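Local coordinates for sulfur carrier protein ThiS adenylyltransferase (Escherichia coli, PDB 1ZUD) that catalyses the ATP-dependent adenylation of the C-terminal glycine of the sulfur carrier protein ThiS, a step in thiamine diphosphate biosynthesis, at residues R4-Y9 and L94-I98; A151-G155 and G188-V194; G156-T162 and A216-F222. One frame throughout, in Å; residues are numbered along the deposited sequence. Where two conformers were deposited one is given.

Overall arrangement
Contact 1 comes first along the chain: the turn between helix 83-94 and strand 99-103 comes back to helix 3-8, closing a loop that holds strands 30-34 and 54-58. Only after it has closed does contact 2 open, where the hairpin turn after strand 146-152 meets the start of helix 191-210. Contact 3 begins directly afterwards, pairing strand 155-161 with strand 218-223, so contacts 2 and 3 cross. They also touch, Val193 against Phe222, with centres about 17 Å apart. Contact 1 lies about 30 Å between centres from contact 3, on the opposite side of the chain's centre, yet all three contacts touch the second subunit.

Contact 1: residues R4-Y9 and L94-I98; sequences RDFMRY and LNPDI
Arg8 reaches out from the end of helix 3-8 and lays its guanidinium flat on the side-chain amide of Asn95. CB already points toward residues 94-98, and CG, anti to the backbone N (chi1 172°), carries the chain on; CG itself rests over the rim of one face of the Tyr9 ring. CD then passes ND2 of Asn95 at 3.7 Å. NE and CZ run over OD1 of the same amide, CZ lying 3.5 Å from OD1, and the two planes are only 5° apart: a stack, with no hydrogen bond from NE. At the tip, NH1 donates to the Leu94 carbonyl oxygen at 3.1 Å, taking up an acceptor at the C-terminal end of helix 83-94. NH2 meets CD of Pro96 and, at a doubtfully short distance, a water bonded to OD2 of Asp97.

Asn95 suits its place because its amide works at both ends. ND2 gives a nearly straight bond to Tyr9 OH (3.0 Å) and another to the Ala48 carbonyl, while OD1 accepts from the Asp97 backbone N at 3.1 Å, which fixes the amide's rotation. Arg4 grips Asp97 side-on, NE to OD2 at 2.9 Å and NH2 to OD1 at 3.2 Å, although the guanidinium and carboxylate planes are turned 69° apart. Asp5 adds a nearby like charge, which the two arginines are likely to offset.

Pro96 and Leu94 also pack on the second subunit. The Asn95 bond to Asp97 makes an Asx turn, overlapping a type I beta turn that leads from helix 83-94 into strand 99-103.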
loop_
_atom_site.group_PDB
_atom_site.type_symbol
_atom_site.label_atom_id
_atom_site.label_comp_id
_atom_site.label_asym_id
_atom_site.label_seq_id
_atom_site.Cartn_x
_atom_site.Cartn_y
_atom_site.Cartn_z
ATOM N N ARG C 4 17.923 15.614 19.182
ATOM C CA ARG C 4 17.478 14.229 19.144
ATOM C C ARG C 4 16.445 14.120 18.039
ATOM O O ARG C 4 16.478 13.155 17.270
ATOM C CB ARG C 4 16.888 13.797 20.493
ATOM C CG ARG C 4 16.757 12.280 20.640
ATOM C CD ARG C 4 16.413 11.813 22.059
ATOM N NE ARG C 4 15.213 12.457 22.601
ATOM C CZ ARG C 4 15.206 13.637 23.217
ATOM N NH1 ARG C 4 16.338 14.314 23.383
ATOM N NH2 ARG C 4 14.068 14.149 23.659
ATOM N N ASP C 5 15.544 15.108 17.944
ATOM C CA ASP C 5 14.539 15.098 16.874
ATOM C C ASP C 5 15.216 15.179 15.504
ATOM O O ASP C 5 14.824 14.486 14.539
ATOM C CB ASP C 5 13.575 16.281 17.021
ATOM C CG ASP C 5 12.709 16.183 18.285
ATOM O OD1 ASP C 5 12.466 15.049 18.768
ATOM O OD2 ASP C 5 12.271 17.242 18.787
ATOM N N PHE C 6 16.248 16.010 15.396
ATOM C CA PHE C 6 16.918 16.135 14.106
ATOM C C PHE C 6 17.433 14.774 13.573
ATOM O O PHE C 6 17.243 14.413 12.407
ATOM C CB PHE C 6 18.060 17.162 14.218
ATOM C CG PHE C 6 18.590 17.565 12.905
ATOM C CD1 PHE C 6 19.758 17.016 12.417
ATOM C CD2 PHE C 6 17.831 18.383 12.078
ATOM C CE1 PHE C 6 20.165 17.273 11.092
ATOM C CE2 PHE C 6 18.219 18.643 10.762
ATOM C CZ PHE C 6 19.379 18.093 10.265
ATOM N N MET C 7 18.039 13.982 14.457
ATOM C CA MET C 7 18.552 12.671 14.096
ATOM C C MET C 7 17.440 11.671 13.794
ATOM O O MET C 7 17.463 10.914 12.798
ATOM C CB MET C 7 19.394 12.104 15.260
ATOM C CG MET C 7 20.796 12.713 15.351
ATOM S SD MET C 7 21.827 12.334 13.895
ATOM C CE MET C 7 21.058 10.718 13.169
ATOM N N ARG C 8 16.447 11.686 14.651
ATOM C CA ARG C 8 15.330 10.757 14.522
ATOM C C ARG C 8 14.596 10.955 13.202
ATOM O O ARG C 8 14.267 9.982 12.503
ATOM C CB ARG C 8 14.364 10.961 15.705
ATOM C CG ARG C 8 13.042 10.178 15.582
ATOM C CD ARG C 8 12.069 10.548 16.720
ATOM N NE ARG C 8 12.462 9.929 17.984
ATOM C CZ ARG C 8 12.237 8.650 18.287
ATOM N NH1 ARG C 8 11.624 7.861 17.421
ATOM N NH2 ARG C 8 12.610 8.160 19.465
ATOM N N TYR C 9 14.341 12.215 12.841
ATOM C CA TYR C 9 13.605 12.501 11.586
ATOM C C TYR C 9 14.479 12.796 10.381
ATOM O O TYR C 9 13.995 13.226 9.317
ATOM C CB TYR C 9 12.679 13.693 11.815
ATOM C CG TYR C 9 11.826 13.469 13.033
ATOM C CD1 TYR C 9 11.856 14.364 14.115
ATOM C CD2 TYR C 9 10.958 12.374 13.087
ATOM C CE1 TYR C 9 11.022 14.177 15.232
ATOM C CE2 TYR C 9 10.135 12.185 14.185
ATOM C CZ TYR C 9 10.170 13.071 15.246
ATOM O OH TYR C 9 9.383 12.825 16.344
ATOM N N LEU C 94 8.237 3.293 20.579
ATOM C CA LEU C 94 8.796 3.638 19.282
ATOM C C LEU C 94 9.297 5.089 19.310
ATOM O O LEU C 94 10.413 5.419 18.878
ATOM C CB LEU C 94 7.698 3.481 18.215
ATOM C CG LEU C 94 8.084 3.947 16.811
ATOM C CD1 LEU C 94 9.184 3.046 16.208
ATOM C CD2 LEU C 94 6.816 3.944 15.950
ATOM N N ASN C 95 8.449 5.962 19.848
ATOM C CA ASN C 95 8.750 7.376 19.892
ATOM C C ASN C 95 8.201 8.041 21.178
ATOM O O ASN C 95 7.069 8.525 21.227
ATOM C CB ASN C 95 8.189 8.067 18.626
ATOM C CG ASN C 95 8.691 9.518 18.473
ATOM O OD1 ASN C 95 9.274 10.068 19.396
ATOM N ND2 ASN C 95 8.445 10.140 17.302
ATOM N N PRO C 96 9.044 8.117 22.222
ATOM C CA PRO C 96 8.689 8.716 23.512
ATOM C C PRO C 96 8.698 10.228 23.511
ATOM O O PRO C 96 8.455 10.835 24.527
ATOM C CB PRO C 96 9.762 8.165 24.466
ATOM C CG PRO C 96 10.989 8.058 23.577
ATOM C CD PRO C 96 10.418 7.562 22.229
ATOM N N ASP C 97 8.968 10.839 22.367
ATOM C CA ASP C 97 9.058 12.293 22.290
ATOM C C ASP C 97 7.827 13.005 21.747
ATOM O O ASP C 97 7.797 14.220 21.605
ATOM C CB ASP C 97 10.303 12.678 21.464
ATOM C CG ASP C 97 11.607 12.210 22.146
ATOM O OD1 ASP C 97 11.608 12.179 23.385
ATOM O OD2 ASP C 97 12.601 11.888 21.475
ATOM N N ILE C 98 6.786 12.270 21.444
ATOM C CA ILE C 98 5.590 12.969 20.970
ATOM C C ILE C 98 4.468 12.736 21.983
ATOM O O ILE C 98 4.615 11.882 22.870
ATOM C CB ILE C 98 5.192 12.500 19.543
ATOM C CG1 ILE C 98 5.118 10.966 19.479
ATOM C CG2 ILE C 98 6.187 13.092 18.525
ATOM C CD1 ILE C 98 4.592 10.450 18.149
HETATM O O HOH W 1 13.760 9.367 21.373
#

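Contact 2: residues A151-G155 and G188-V194; sequences AVGFG and GVVGPVV
Gly153 and Val189 bring their backbones together in a single beta bridge, Gly153 N donating to Gly188 O at 2.7 Å and Val190 N returning a longer bond to Gly153 O at 3.3 Å. Gly153 is also the first of the two central residues of the type II' turn from Val152 to Gly155, whose end residues bond to each other in both directions, the mark of a tight two-residue hairpin. Its positive phi (59°) by itself favours glycine.

Phe154, the second central residue of the turn, offers one ring face to Val190. The CG2 methyl sits almost above the ring centre, 3.6 Å from the centroid and 12° off the normal, a CH-pi contact. Val190 can do this because CG1 takes the place anti to the backbone N (chi1 -179°), which leaves CG2 beside that N and facing the ring. Val193, on the first turn of the helix, lays CG1 against the hairpin backbone, 3.7 Å from Phe154 O and 3.8 Å from Gly155 O.

On the strand itself Ala151 meets Val194, its CB lying 3.7 Å from Val194 CA. A lone methyl suits this spot, since the helix backbone comes so near. Val189 completes the packing with CG2 set against the Gly153 backbone, 3.7 Å from Gly153 O.

Val189 and Val194 border the ATP-binding residues Arg70 and Gly38, and Ala151 bonds to the ThiS backbone. The contact thus seats the N-terminal end of helix 191-210 on the hairpin joining strands 146-152 and 155-161. Leu203 and Ile212 of the second subunit cover Val193 and Phe154, while Ile63 and Gly66 of the ThiS chain pack on Val152 and Val194.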
loop_
_atom_site.group_PDB
_atom_site.type_symbol
_atom_site.label_atom_id
_atom_site.label_comp_id
_atom_site.label_asym_id
_atom_site.label_seq_id
_atom_site.Cartn_x
_atom_site.Cartn_y
_atom_site.Cartn_z
ATOM N N ALA C 151 -11.320 -1.855 3.935
ATOM C CA ALA C 151 -10.799 -3.018 3.226
ATOM C C ALA C 151 -11.569 -4.237 3.671
ATOM O O ALA C 151 -12.009 -4.269 4.808
ATOM C CB ALA C 151 -9.272 -3.194 3.540
ATOM N N VAL C 152 -11.722 -5.221 2.779
ATOM C CA VAL C 152 -12.393 -6.477 3.115
ATOM C C VAL C 152 -11.908 -7.444 2.058
ATOM O O VAL C 152 -11.705 -7.046 0.917
ATOM C CB VAL C 152 -14.002 -6.373 3.120
ATOM C CG1 VAL C 152 -14.581 -6.268 1.717
ATOM C CG2 VAL C 152 -14.601 -7.608 3.791
ATOM N N GLY C 153 -11.681 -8.713 2.419
ATOM C CA GLY C 153 -11.226 -9.654 1.415
ATOM C C GLY C 153 -9.918 -9.190 0.809
ATOM O O GLY C 153 -8.955 -8.942 1.524
ATOM N N PHE C 154 -9.858 -9.082 -0.522
ATOM C CA PHE C 154 -8.652 -8.577 -1.154
ATOM C C PHE C 154 -8.857 -7.122 -1.635
ATOM O O PHE C 154 -8.021 -6.584 -2.362
ATOM C CB PHE C 154 -8.285 -9.445 -2.376
ATOM C CG PHE C 154 -7.634 -10.767 -2.013
ATOM C CD1 PHE C 154 -6.246 -10.897 -2.008
ATOM C CD2 PHE C 154 -8.420 -11.867 -1.668
ATOM C CE1 PHE C 154 -5.630 -12.140 -1.663
ATOM C CE2 PHE C 154 -7.821 -13.111 -1.321
ATOM C CZ PHE C 154 -6.439 -13.238 -1.322
ATOM N N GLY C 155 -9.964 -6.485 -1.253
ATOM C CA GLY C 155 -10.186 -5.137 -1.752
ATOM C C GLY C 155 -10.062 -3.998 -0.762
ATOM O O GLY C 155 -10.232 -4.207 0.446
ATOM N N GLY C 188 -13.852 -12.103 6.070
ATOM C CA GLY C 188 -12.406 -12.256 6.059
ATOM C C GLY C 188 -11.685 -11.093 5.364
ATOM O O GLY C 188 -12.256 -10.266 4.582
ATOM N N VAL C 189 -10.402 -11.039 5.650
ATOM C CA VAL C 189 -9.544 -10.027 5.084
ATOM C C VAL C 189 -8.082 -10.452 5.188
ATOM O O VAL C 189 -7.644 -11.145 6.148
ATOM C CB VAL C 189 -9.799 -8.680 5.777
ATOM C CG1 VAL C 189 -9.337 -8.747 7.225
ATOM C CG2 VAL C 189 -9.126 -7.533 4.972
ATOM N N VAL C 190 -7.357 -10.093 4.146
ATOM C CA VAL C 190 -5.928 -10.368 4.024
ATOM C C VAL C 190 -5.191 -9.241 4.755
ATOM O O VAL C 190 -5.456 -8.040 4.540
ATOM C CB VAL C 190 -5.543 -10.420 2.523
ATOM C CG1 VAL C 190 -4.067 -10.718 2.365
ATOM C CG2 VAL C 190 -6.387 -11.514 1.826
ATOM N N GLY C 191 -4.290 -9.646 5.647
ATOM C CA GLY C 191 -3.545 -8.730 6.452
ATOM C C GLY C 191 -2.930 -7.561 5.722
ATOM O O GLY C 191 -3.221 -6.400 6.022
ATOM N N PRO C 192 -2.070 -7.845 4.742
ATOM C CA PRO C 192 -1.410 -6.777 3.989
ATOM C C PRO C 192 -2.356 -5.946 3.139
ATOM O O PRO C 192 -1.994 -4.880 2.729
ATOM C CB PRO C 192 -0.397 -7.521 3.108
ATOM C CG PRO C 192 -0.209 -8.874 3.759
ATOM C CD PRO C 192 -1.513 -9.185 4.431
ATOM N N VAL C 193 -3.545 -6.415 2.837
ATOM C CA VAL C 193 -4.433 -5.523 2.060
ATOM C C VAL C 193 -4.962 -4.397 2.975
ATOM O O VAL C 193 -4.919 -3.209 2.632
ATOM C CB VAL C 193 -5.628 -6.300 1.447
ATOM C CG1 VAL C 193 -6.600 -5.291 0.768
ATOM C CG2 VAL C 193 -5.104 -7.329 0.415
ATOM N N VAL C 194 -5.474 -4.742 4.150
ATOM C CA VAL C 194 -5.976 -3.695 5.032
ATOM C C VAL C 194 -4.755 -2.863 5.487
ATOM O O VAL C 194 -4.836 -1.643 5.703
ATOM C CB VAL C 194 -6.813 -4.265 6.253
ATOM C CG1 VAL C 194 -5.960 -5.156 7.179
ATOM C CG2 VAL C 194 -7.304 -3.102 7.082
#

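Contact 3: residues G156-T162 and A216-F222; sequences GQLMVLT and AGELRLF
Leu158 O is held twice by the neighbouring strand: Arg220 N donates an almost straight bond (2.8 Å, 178°), and the CA-H of Leu219 adds a longer contact. Leu158 N donates back to Arg220 O, making a hydrogen-bonded antiparallel pair, and Gly156 with Phe222 forms another. Farther along, Gly217 N bonds to Val160 O at 2.8 Å, while a water joins Val160 N to Glu218 O, which have no direct bond.

Leu158 and Arg220 lie side by side, pointing the same way. CD2 of Leu158 sits over the centre of one guanidinium face, 3.6 Å from CZ; the bend at chi3 (60°) turns the arginine head over the leucine, and NH1 forms a salt bridge with Glu204. With an alanine in place of Arg220, Glu204 would probably lose this countercharge and Leu158 CD2 its flat cover.

On the other face, Gln157 CG rests 3.7 Å from Leu221 CD2, and Met159 CG presses tightly on Leu219 CD1. Beyond CG, the extended Gln157 chain carries its amide to the backbone of ThiS, bonding Gln61 O and Ile63 N of that chain.

Strand 155-161 runs between strands 146-152 and 218-223, and strand 228-233 follows beyond; helix 191-210 packs against the Leu158 and Arg220 face, ThiS against that of Gln157 and Leu221.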
loop_
_atom_site.group_PDB
_atom_site.type_symbol
_atom_site.label_atom_id
_atom_site.label_comp_id
_atom_site.label_asym_id
_atom_site.label_seq_id
_atom_site.Cartn_x
_atom_site.Cartn_y
_atom_site.Cartn_z
ATOM N N GLY C 156 -9.743 -2.800 -1.288
ATOM C CA GLY C 156 -9.574 -1.614 -0.449
ATOM C C GLY C 156 -10.142 -0.377 -1.134
ATOM O O GLY C 156 -10.203 -0.364 -2.363
ATOM N N GLN C 157 -10.572 0.615 -0.341
ATOM C CA GLN C 157 -11.105 1.887 -0.825
ATOM C C GLN C 157 -10.478 2.983 0.002
ATOM O O GLN C 157 -10.349 2.837 1.202
ATOM C CB GLN C 157 -12.651 1.934 -0.664
ATOM C CG GLN C 157 -13.329 0.755 -1.400
ATOM C CD GLN C 157 -14.889 0.757 -1.343
ATOM O OE1 GLN C 157 -15.477 1.354 -0.453
ATOM N NE2 GLN C 157 -15.527 0.045 -2.280
ATOM N N LEU C 158 -10.104 4.099 -0.630
ATOM C CA LEU C 158 -9.506 5.207 0.104
ATOM C C LEU C 158 -9.933 6.577 -0.543
ATOM O O LEU C 158 -10.033 6.669 -1.760
ATOM C CB LEU C 158 -7.982 5.066 0.019
ATOM C CG LEU C 158 -7.126 6.273 0.370
ATOM C CD1 LEU C 158 -7.203 6.490 1.857
ATOM C CD2 LEU C 158 -5.660 6.013 -0.064
ATOM N N MET C 159 -10.176 7.601 0.278
ATOM C CA MET C 159 -10.492 8.945 -0.235
ATOM C C MET C 159 -9.982 9.963 0.745
ATOM O O MET C 159 -10.087 9.755 1.981
ATOM C CB MET C 159 -12.001 9.233 -0.301
ATOM C CG MET C 159 -12.894 8.164 -0.679
ATOM S SD MET C 159 -14.549 8.908 -0.492
ATOM C CE MET C 159 -15.165 7.852 0.723
ATOM N N VAL C 160 -9.491 11.085 0.218
ATOM C CA VAL C 160 -9.052 12.232 1.045
ATOM C C VAL C 160 -10.105 13.354 0.828
ATOM O O VAL C 160 -10.278 13.846 -0.315
ATOM C CB VAL C 160 -7.688 12.769 0.626
ATOM C CG1 VAL C 160 -7.340 13.947 1.546
ATOM C CG2 VAL C 160 -6.589 11.638 0.743
ATOM N N LEU C 161 -10.827 13.731 1.880
ATOM C CA LEU C 161 -11.889 14.748 1.734
ATOM C C LEU C 161 -11.481 15.960 2.534
ATOM O O LEU C 161 -11.224 15.894 3.763
ATOM C CB LEU C 161 -13.214 14.213 2.251
ATOM C CG LEU C 161 -13.618 12.842 1.806
ATOM C CD1 LEU C 161 -14.713 12.304 2.742
ATOM C CD2 LEU C 161 -14.075 12.917 0.394
ATOM N N THR C 162 -11.349 17.080 1.840
ATOM C CA THR C 162 -10.911 18.298 2.539
ATOM C C THR C 162 -11.843 19.479 2.276
ATOM O O THR C 162 -12.510 19.504 1.256
ATOM C CB THR C 162 -9.503 18.754 2.056
ATOM O OG1 THR C 162 -9.564 19.069 0.652
ATOM C CG2 THR C 162 -8.472 17.619 2.239
ATOM N N ALA C 216 -6.776 15.355 -3.979
ATOM C CA ALA C 216 -7.759 15.033 -2.957
ATOM C C ALA C 216 -9.090 14.947 -3.719
ATOM O O ALA C 216 -9.166 15.354 -4.898
ATOM C CB ALA C 216 -7.783 16.148 -1.858
ATOM N N GLY C 217 -10.131 14.384 -3.105
ATOM C CA GLY C 217 -11.423 14.301 -3.793
ATOM C C GLY C 217 -11.431 13.289 -4.921
ATOM O O GLY C 217 -12.088 13.437 -5.960
ATOM N N GLU C 218 -10.703 12.214 -4.662
ATOM C CA GLU C 218 -10.510 11.128 -5.590
ATOM C C GLU C 218 -10.776 9.814 -4.828
ATOM O O GLU C 218 -10.233 9.643 -3.753
ATOM C CB GLU C 218 -9.047 11.241 -5.958
ATOM C CG GLU C 218 -8.506 10.535 -7.111
ATOM C CD GLU C 218 -7.048 10.986 -7.322
ATOM O OE1 GLU C 218 -6.224 10.839 -6.370
ATOM O OE2 GLU C 218 -6.740 11.492 -8.428
ATOM N N LEU C 219 -11.585 8.897 -5.364
ATOM C CA LEU C 219 -11.801 7.634 -4.694
ATOM C C LEU C 219 -10.770 6.653 -5.320
ATOM O O LEU C 219 -10.702 6.525 -6.539
ATOM C CB LEU C 219 -13.242 7.124 -4.914
ATOM C CG LEU C 219 -13.502 5.698 -4.426
ATOM C CD1 LEU C 219 -13.374 5.683 -2.888
ATOM C CD2 LEU C 219 -14.893 5.212 -4.884
ATOM N N ARG C 220 -9.912 6.055 -4.476
ATOM C CA ARG C 220 -8.899 5.121 -4.954
ATOM C C ARG C 220 -9.327 3.701 -4.562
ATOM O O ARG C 220 -9.609 3.425 -3.410
ATOM C CB ARG C 220 -7.557 5.541 -4.367
ATOM C CG ARG C 220 -7.099 6.861 -4.995
ATOM C CD ARG C 220 -6.165 7.669 -4.099
ATOM N NE ARG C 220 -4.936 6.919 -3.784
ATOM C CZ ARG C 220 -4.004 7.331 -2.923
ATOM N NH1 ARG C 220 -4.133 8.504 -2.282
ATOM N NH2 ARG C 220 -2.956 6.551 -2.667
ATOM N N LEU C 221 -9.422 2.816 -5.534
ATOM C CA LEU C 221 -9.895 1.453 -5.289
ATOM C C LEU C 221 -8.761 0.471 -5.596
ATOM O O LEU C 221 -8.069 0.572 -6.609
ATOM C CB LEU C 221 -11.119 1.123 -6.173
ATOM C CG LEU C 221 -12.280 2.167 -6.116
ATOM C CD1 LEU C 221 -13.371 1.790 -7.163
ATOM C CD2 LEU C 221 -12.927 2.217 -4.744
ATOM N N PHE C 222 -8.581 -0.473 -4.697
ATOM C CA PHE C 222 -7.498 -1.447 -4.866
ATOM C C PHE C 222 -8.072 -2.864 -4.961
ATOM O O PHE C 222 -8.895 -3.250 -4.144
ATOM C CB PHE C 222 -6.536 -1.328 -3.646
ATOM C CG PHE C 222 -5.378 -2.331 -3.666
ATOM C CD1 PHE C 222 -4.604 -2.492 -4.804
ATOM C CD2 PHE C 222 -5.073 -3.068 -2.534
ATOM C CE1 PHE C 222 -3.517 -3.382 -4.852
ATOM C CE2 PHE C 222 -3.969 -3.983 -2.540
ATOM C CZ PHE C 222 -3.200 -4.135 -3.691
HETATM O O HOH W 2 -8.771 11.380 -2.590
#